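Local atomic coordinates of cytochrome P450 (CYP102L1) (Mycobacterium phage Adler, PDB entry 6N6Q), a protein that is probably a haem-thiolate monooxygenase of the cytochrome P450 family, encoded by a mycobacteriophage and carrying iron protoporphyrin IX. Residues V373-H376 / A377-H381; G385-A388 / A389-K392; E394-T398 / E399-K403. One frame throughout, in Å; residues are numbered along the deposited sequence.

The three contacts follow one another along the chain, from the end of a sheet strand to a short surface helix. Contact 1 is buried near the haem, and contact 2 lies on the surface; contact 3 is partly buried. Contacts 1 and 3 both centre on the first turn of a short helix, capped by an asparagine amide in 373-381 and by a serine hydroxyl in 394-403. Contact 2 has neither helix nor strand and relies on beta turns and charged side chains. It touches both neighbours, whereas contacts 1 and 3 stay about 7 Å apart at their nearest atoms. Arginines of the ERR triad, characteristic of P450s, reach into all three regions.

Contact 1: V373-H376 / A377-H381; sequences VNLH and AAHTH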
loop_
_atom_site.group_PDB
_atom_site.type_symbol
_atom_site.label_atom_id
_atom_site.label_comp_id
_atom_site.label_asym_id
_atom_site.label_seq_id
_atom_site.Cartn_x
_atom_site.Cartn_y
_atom_site.Cartn_z
ATOM N N VAL A 373 -11.996 9.641 6.059
ATOM C CA VAL A 373 -12.629 8.355 6.325
ATOM C C VAL A 373 -11.616 7.495 7.071
ATOM O O VAL A 373 -10.576 7.127 6.520
ATOM C CB VAL A 373 -13.094 7.677 5.032
ATOM C CG1 VAL A 373 -13.583 6.266 5.320
ATOM C CG2 VAL A 373 -14.189 8.500 4.367
ATOM N N ASN A 374 -11.911 7.184 8.332
ATOM C CA ASN A 374 -11.022 6.380 9.169
ATOM C C ASN A 374 -11.341 4.910 8.920
ATOM O O ASN A 374 -12.261 4.351 9.523
ATOM C CB ASN A 374 -11.187 6.751 10.639
ATOM C CG ASN A 374 -10.122 6.133 11.527
ATOM O OD1 ASN A 374 -9.537 5.103 11.197
ATOM N ND2 ASN A 374 -9.866 6.764 12.667
ATOM N N LEU A 375 -10.572 4.279 8.026
ATOM C CA LEU A 375 -10.805 2.872 7.711
ATOM C C LEU A 375 -10.464 1.973 8.891
ATOM O O LEU A 375 -11.163 0.984 9.142
ATOM C CB LEU A 375 -9.993 2.460 6.484
ATOM C CG LEU A 375 -10.453 2.988 5.127
ATOM C CD1 LEU A 375 -9.399 2.699 4.076
ATOM C CD2 LEU A 375 -11.783 2.360 4.742
ATOM N N HIS A 376 -9.392 2.293 9.620
ATOM C CA HIS A 376 -8.997 1.466 10.755
ATOM C C HIS A 376 -10.102 1.400 11.801
ATOM O O HIS A 376 -10.344 0.342 12.394
ATOM C CB HIS A 376 -7.708 1.997 11.378
ATOM C CG HIS A 376 -7.376 1.368 12.695
ATOM N ND1 HIS A 376 -7.364 2.076 13.877
ATOM C CD2 HIS A 376 -7.057 0.092 13.017
ATOM C CE1 HIS A 376 -7.044 1.266 14.870
ATOM N NE2 HIS A 376 -6.852 0.056 14.376
ATOM N N ALA A 377 -10.786 2.519 12.038
ATOM C CA ALA A 377 -11.908 2.501 12.968
ATOM C C ALA A 377 -13.119 1.814 12.352
ATOM O O ALA A 377 -13.844 1.086 13.040
ATOM C CB ALA A 377 -12.253 3.926 13.398
ATOM N N ALA A 378 -13.347 2.025 11.054
ATOM C CA ALA A 378 -14.506 1.429 10.398
ATOM C C ALA A 378 -14.341 -0.078 10.232
ATOM O O ALA A 378 -15.316 -0.831 10.340
ATOM C CB ALA A 378 -14.741 2.097 9.043
ATOM N N HIS A 379 -13.117 -0.537 9.967
ATOM C CA HIS A 379 -12.895 -1.968 9.787
ATOM C C HIS A 379 -12.981 -2.723 11.106
ATOM O O HIS A 379 -13.349 -3.902 11.120
ATOM C CB HIS A 379 -11.539 -2.210 9.128
ATOM C CG HIS A 379 -11.491 -1.823 7.683
ATOM N ND1 HIS A 379 -10.368 -1.995 6.905
ATOM C CD2 HIS A 379 -12.430 -1.275 6.875
ATOM C CE1 HIS A 379 -10.615 -1.570 5.679
ATOM N NE2 HIS A 379 -11.859 -1.128 5.634
ATOM N N THR A 380 -12.644 -2.071 12.217
ATOM C CA THR A 380 -12.759 -2.664 13.541
ATOM C C THR A 380 -14.008 -2.194 14.276
ATOM O O THR A 380 -14.127 -2.417 15.486
ATOM C CB THR A 380 -11.512 -2.350 14.371
ATOM O OG1 THR A 380 -11.434 -0.939 14.606
ATOM C CG2 THR A 380 -10.260 -2.801 13.634
ATOM N N HIS A 381 -14.938 -1.555 13.570
ATOM C CA HIS A 381 -16.137 -1.014 14.187
ATOM C C HIS A 381 -17.011 -2.136 14.748
ATOM O O HIS A 381 -16.903 -3.303 14.359
ATOM C CB HIS A 381 -16.923 -0.181 13.170
ATOM C CG HIS A 381 -18.111 0.524 13.748
ATOM N ND1 HIS A 381 -19.399 0.055 13.601
ATOM C CD2 HIS A 381 -18.205 1.663 14.474
ATOM C CE1 HIS A 381 -20.235 0.876 14.212
ATOM N NE2 HIS A 381 -19.537 1.859 14.750
#
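N374 caps the short helix 375-379: its side-chain OD1 accepts the backbone N-H of A377 at 3.0 Å. With CG anti to the backbone N (chi1 -170°), the amide folds back over the first turn. The A377 donor sits well above the amide plane, 63° out of it, so the cap meets the flat side of the carbonyl group. The carboxamide also lies against the methyl group one turn on, N374 CG being 3.6 Å from A377 CB.

Backbone bonds close the turn. N374 O accepts from A378 N at 3.0 Å, and L375 O accepts from H379 N at 2.6 Å. The last carbonyl of the series, H376 O, is met by T380 OG1 at 2.8 Å, in the carbonyl plane, and takes a second, weak bond from T380 N. T380 is where the chain leaves helical geometry; its hydroxyl, with OG1 between the backbone N and the carbonyl carbon (chi1 65°), turns back onto the helix.

Van der Waals and CH-pi contact joins L375 and H379, which lie side by side and point the same way. L375 CB sits over one face of the imidazole, 4.2 Å from the ring centroid, and L375 CD2 touches H379 NE2 at 3.6 Å.

Both histidines have polar partners outside the turn: H379 NE2 bonds K410 N, and H376 ND1 bonds T40 OG1 on helix 35-43. H379 O is bonded to R340 of the ERR triad. The position of the helix after sheet strand 370-374 matches helix K' of P450s. A side-chain cap at one end and a carbonyl held by a hydroxyl and, weakly, by a backbone N-H at the other imply that this short helix, buried near the haem, satisfies much of its polar backbone locally.

Contact 2: G385-A388 / A389-K392; sequences GPDA and AEFK
K392 NZ forms a salt bridge with D387 OD2 at 3.0 Å, meeting the oxygen nearly in line with its C-O bond. K392 CD already lies 3.2 Å from D387 OD2, and a bend at chi3 (72°) then turns CE and NZ in toward that oxygen; the lysine side chain crosses the aspartate at about a right angle. E390 arrives across the same side chain, its OE2 3.2 Å from D387 CB. The two carboxylates are turned 54° apart, with D387 OD2 and E390 OE2 3.9 Å from each other; the lysine charge probably eases this like-charge approach.

The backbone sets these groups within reach. Two type I turns overlap, G385 to A388 and D387 to E390, and the second is closed by E390 N donating to D387 O at 3.3 Å.

Further out, the other aspartate oxygen, D387 OD1, forms a salt bridge with R395, while A388 O accepts from R340 and K392 N bonds E337. F391 turns away to stack on F293. E337 and R340 are the ends of the ExxR motif on helix 329-341, and with R395 they form the ERR triad; the irregular chain of turns tied to it corresponds to the meander region of the P450 fold.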
loop_
_atom_site.group_PDB
_atom_site.type_symbol
_atom_site.label_atom_id
_atom_site.label_comp_id
_atom_site.label_asym_id
_atom_site.label_seq_id
_atom_site.Cartn_x
_atom_site.Cartn_y
_atom_site.Cartn_z
ATOM N N GLY A 385 -19.433 -7.193 14.376
ATOM C CA GLY A 385 -19.706 -8.202 15.370
ATOM C C GLY A 385 -18.935 -7.962 16.651
ATOM O O GLY A 385 -18.041 -7.113 16.718
ATOM N N PRO A 386 -19.270 -8.716 17.702
ATOM C CA PRO A 386 -18.585 -8.530 18.991
ATOM C C PRO A 386 -17.139 -8.996 18.995
ATOM O O PRO A 386 -16.409 -8.667 19.940
ATOM C CB PRO A 386 -19.435 -9.360 19.962
ATOM C CG PRO A 386 -20.062 -10.406 19.102
ATOM C CD PRO A 386 -20.314 -9.754 17.770
ATOM N N ASP A 387 -16.702 -9.742 17.983
ATOM C CA ASP A 387 -15.333 -10.243 17.894
ATOM C C ASP A 387 -14.538 -9.505 16.820
ATOM O O ASP A 387 -13.738 -10.100 16.096
ATOM C CB ASP A 387 -15.324 -11.746 17.624
ATOM C CG ASP A 387 -16.033 -12.114 16.331
ATOM O OD1 ASP A 387 -16.698 -11.237 15.738
ATOM O OD2 ASP A 387 -15.921 -13.284 15.906
ATOM N N ALA A 388 -14.750 -8.191 16.713
ATOM C CA ALA A 388 -14.102 -7.411 15.664
ATOM C C ALA A 388 -12.605 -7.252 15.890
ATOM O O ALA A 388 -11.877 -6.957 14.936
ATOM C CB ALA A 388 -14.760 -6.035 15.552
ATOM N N ALA A 389 -12.130 -7.439 17.118
ATOM C CA ALA A 389 -10.715 -7.298 17.430
ATOM C C ALA A 389 -9.932 -8.592 17.251
ATOM O O ALA A 389 -8.717 -8.599 17.469
ATOM C CB ALA A 389 -10.539 -6.786 18.862
ATOM N N GLU A 390 -10.591 -9.681 16.864
ATOM C CA GLU A 390 -9.937 -10.969 16.693
ATOM C C GLU A 390 -9.581 -11.197 15.229
ATOM O O GLU A 390 -10.286 -10.748 14.322
ATOM C CB GLU A 390 -10.832 -12.106 17.189
ATOM C CG GLU A 390 -11.453 -11.866 18.555
ATOM C CD GLU A 390 -12.210 -13.076 19.073
ATOM O OE1 GLU A 390 -12.114 -13.365 20.285
ATOM O OE2 GLU A 390 -12.894 -13.745 18.267
ATOM N N PHE A 391 -8.473 -11.902 15.009
ATOM C CA PHE A 391 -8.050 -12.292 13.665
ATOM C C PHE A 391 -8.754 -13.600 13.317
ATOM O O PHE A 391 -8.387 -14.667 13.813
ATOM C CB PHE A 391 -6.534 -12.432 13.591
ATOM C CG PHE A 391 -6.021 -12.761 12.217
ATOM C CD1 PHE A 391 -5.831 -11.762 11.276
ATOM C CD2 PHE A 391 -5.725 -14.067 11.866
ATOM C CE1 PHE A 391 -5.360 -12.060 10.009
ATOM C CE2 PHE A 391 -5.252 -14.371 10.602
ATOM C CZ PHE A 391 -5.070 -13.366 9.672
ATOM N N LYS A 392 -9.779 -13.514 12.473
ATOM C CA LYS A 392 -10.563 -14.679 12.064
ATOM C C LYS A 392 -10.772 -14.608 10.556
ATOM O O LYS A 392 -11.669 -13.892 10.081
ATOM C CB LYS A 392 -11.898 -14.742 12.801
ATOM C CG LYS A 392 -11.781 -14.651 14.315
ATOM C CD LYS A 392 -13.144 -14.671 14.994
ATOM C CE LYS A 392 -13.778 -16.050 14.935
ATOM N NZ LYS A 392 -14.990 -16.132 15.798
#

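Contact 3: E394-T398 / E399-K403; sequences ERMST and ENRRK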
loop_
_atom_site.group_PDB
_atom_site.type_symbol
_atom_site.label_atom_id
_atom_site.label_comp_id
_atom_site.label_asym_id
_atom_site.label_seq_id
_atom_site.Cartn_x
_atom_site.Cartn_y
_atom_site.Cartn_z
ATOM N N GLU A 394 -12.094 -16.644 8.408
ATOM C CA GLU A 394 -13.390 -17.111 7.926
ATOM C C GLU A 394 -14.449 -16.017 7.964
ATOM O O GLU A 394 -15.483 -16.143 7.297
ATOM C CB GLU A 394 -13.856 -18.321 8.740
ATOM C CG GLU A 394 -13.100 -19.613 8.448
ATOM C CD GLU A 394 -11.883 -19.808 9.338
ATOM O OE1 GLU A 394 -11.381 -18.808 9.901
ATOM O OE2 GLU A 394 -11.434 -20.967 9.478
ATOM N N ARG A 395 -14.210 -14.948 8.727
ATOM C CA ARG A 395 -15.144 -13.828 8.773
ATOM C C ARG A 395 -15.308 -13.169 7.410
ATOM O O ARG A 395 -16.408 -12.719 7.067
ATOM C CB ARG A 395 -14.659 -12.803 9.798
ATOM C CG ARG A 395 -15.455 -11.513 9.842
ATOM C CD ARG A 395 -14.586 -10.360 10.318
ATOM N NE ARG A 395 -13.672 -10.760 11.386
ATOM C CZ ARG A 395 -14.016 -10.869 12.665
ATOM N NH1 ARG A 395 -15.263 -10.616 13.044
ATOM N NH2 ARG A 395 -13.115 -11.234 13.567
ATOM N N MET A 396 -14.237 -13.109 6.619
ATOM C CA MET A 396 -14.237 -12.351 5.374
ATOM C C MET A 396 -14.848 -13.110 4.202
ATOM O O MET A 396 -14.680 -12.681 3.055
ATOM C CB MET A 396 -12.811 -11.916 5.027
ATOM C CG MET A 396 -12.161 -11.050 6.092
ATOM S SD MET A 396 -13.160 -9.607 6.510
ATOM C CE MET A 396 -13.149 -8.721 4.953
ATOM N N SER A 397 -15.550 -14.212 4.452
ATOM C CA SER A 397 -16.238 -14.907 3.376
ATOM C C SER A 397 -17.480 -14.128 2.949
ATOM O O SER A 397 -18.014 -13.298 3.689
ATOM C CB SER A 397 -16.629 -16.319 3.809
ATOM O OG SER A 397 -17.662 -16.287 4.778
ATOM N N THR A 398 -17.940 -14.411 1.728
ATOM C CA THR A 398 -19.099 -13.703 1.193
ATOM C C THR A 398 -20.357 -13.990 2.004
ATOM O O THR A 398 -21.202 -13.103 2.175
ATOM C CB THR A 398 -19.311 -14.077 -0.277
ATOM O OG1 THR A 398 -18.118 -13.794 -1.020
ATOM C CG2 THR A 398 -20.465 -13.286 -0.874
ATOM N N GLU A 399 -20.495 -15.212 2.523
ATOM C CA GLU A 399 -21.679 -15.541 3.312
ATOM C C GLU A 399 -21.614 -14.921 4.702
ATOM O O GLU A 399 -22.620 -14.403 5.200
ATOM C CB GLU A 399 -21.845 -17.057 3.412
ATOM C CG GLU A 399 -22.225 -17.733 2.105
ATOM C CD GLU A 399 -23.472 -17.135 1.481
ATOM O OE1 GLU A 399 -23.399 -16.684 0.317
ATOM O OE2 GLU A 399 -24.522 -17.106 2.157
ATOM N N ASN A 400 -20.443 -14.964 5.346
ATOM C CA ASN A 400 -20.326 -14.427 6.698
ATOM C C ASN A 400 -20.482 -12.911 6.726
ATOM O O ASN A 400 -20.934 -12.357 7.734
ATOM C CB ASN A 400 -18.984 -14.830 7.312
ATOM C CG ASN A 400 -18.915 -16.308 7.642
ATOM O OD1 ASN A 400 -19.769 -17.088 7.225
ATOM N ND2 ASN A 400 -17.894 -16.699 8.395
ATOM N N ARG A 401 -20.114 -12.226 5.641
ATOM C CA ARG A 401 -20.254 -10.776 5.597
ATOM C C ARG A 401 -21.662 -10.347 5.211
ATOM O O ARG A 401 -22.083 -9.237 5.558
ATOM C CB ARG A 401 -19.244 -10.175 4.620
ATOM C CG ARG A 401 -17.805 -10.219 5.099
ATOM C CD ARG A 401 -16.906 -9.560 4.073
ATOM N NE ARG A 401 -17.496 -8.314 3.591
ATOM C CZ ARG A 401 -17.072 -7.647 2.524
ATOM N NH1 ARG A 401 -16.047 -8.109 1.818
ATOM N NH2 ARG A 401 -17.678 -6.522 2.161
ATOM N N ARG A 402 -22.396 -11.197 4.492
ATOM C CA ARG A 402 -23.787 -10.902 4.172
ATOM C C ARG A 402 -24.671 -10.918 5.414
ATOM O O ARG A 402 -25.770 -10.353 5.390
ATOM C CB ARG A 402 -24.294 -11.899 3.128
ATOM C CG ARG A 402 -25.641 -11.556 2.515
ATOM C CD ARG A 402 -25.726 -12.047 1.078
ATOM N NE ARG A 402 -27.081 -11.967 0.541
ATOM C CZ ARG A 402 -27.379 -12.054 -0.752
ATOM N NH1 ARG A 402 -26.413 -12.212 -1.648
ATOM N NH2 ARG A 402 -28.640 -11.975 -1.153
ATOM N N LYS A 403 -24.204 -11.530 6.500
ATOM C CA LYS A 403 -24.939 -11.615 7.754
ATOM C C LYS A 403 -24.686 -10.426 8.672
ATOM O O LYS A 403 -25.057 -10.479 9.850
ATOM C CB LYS A 403 -24.574 -12.912 8.483
ATOM C CG LYS A 403 -24.838 -14.174 7.679
ATOM C CD LYS A 403 -23.868 -15.288 8.052
ATOM C CE LYS A 403 -23.892 -15.588 9.541
ATOM N NZ LYS A 403 -23.031 -16.757 9.877
#
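T398, N400 and R401 carry this contact, in which the chain turns from a 3-10 segment into helix 398-402. T398 opens the helix and meets the other segment chiefly through its backbone: T398 O accepts from R402 N at 3.2 Å, a donor lying 36° out of the carbonyl plane, while R402 CB rests near the same oxygen. The T398 side chain itself heads away from the turn.

N400 bends back over the residues that precede the helix. Its CG is anti to the carbonyl carbon (chi1 -71°), which lays the amide beside the S397 hydroxyl and the E394 carbonyl, with ND2 2.7 Å from E394 O. S397 is the N-cap, its OG accepting the N400 backbone N-H at 3.1 Å. The same hydroxyl donates a weak bond to E394 O, so a single oxygen links the 3-10 segment to the beginning of the helix.

The preceding residues belong to the sequence FKPERM, the P450 counterpart of the PERF motif. Its arginine, R395, points away from the helix and forms a salt bridge with E337 of the ExxR motif, while S397 packs on R329 of helix 329-341.

R401 completes the first helical turn by donating its backbone N-H to S397 O at 3.1 Å. Its aliphatic part then runs over the carbonyls of the approach, CG lying 3.5 Å from R395 O. Beyond it, R401 CD touches the methyl of M396, CE, at 3.9 Å; the methionine starts away from the helix, but bends at chi2 and chi3 bring this methyl back. The R401 chain bends at chi3 (44°), and its NE makes a weak hydrogen bond with H407; both M396 and R401 pack on Y409.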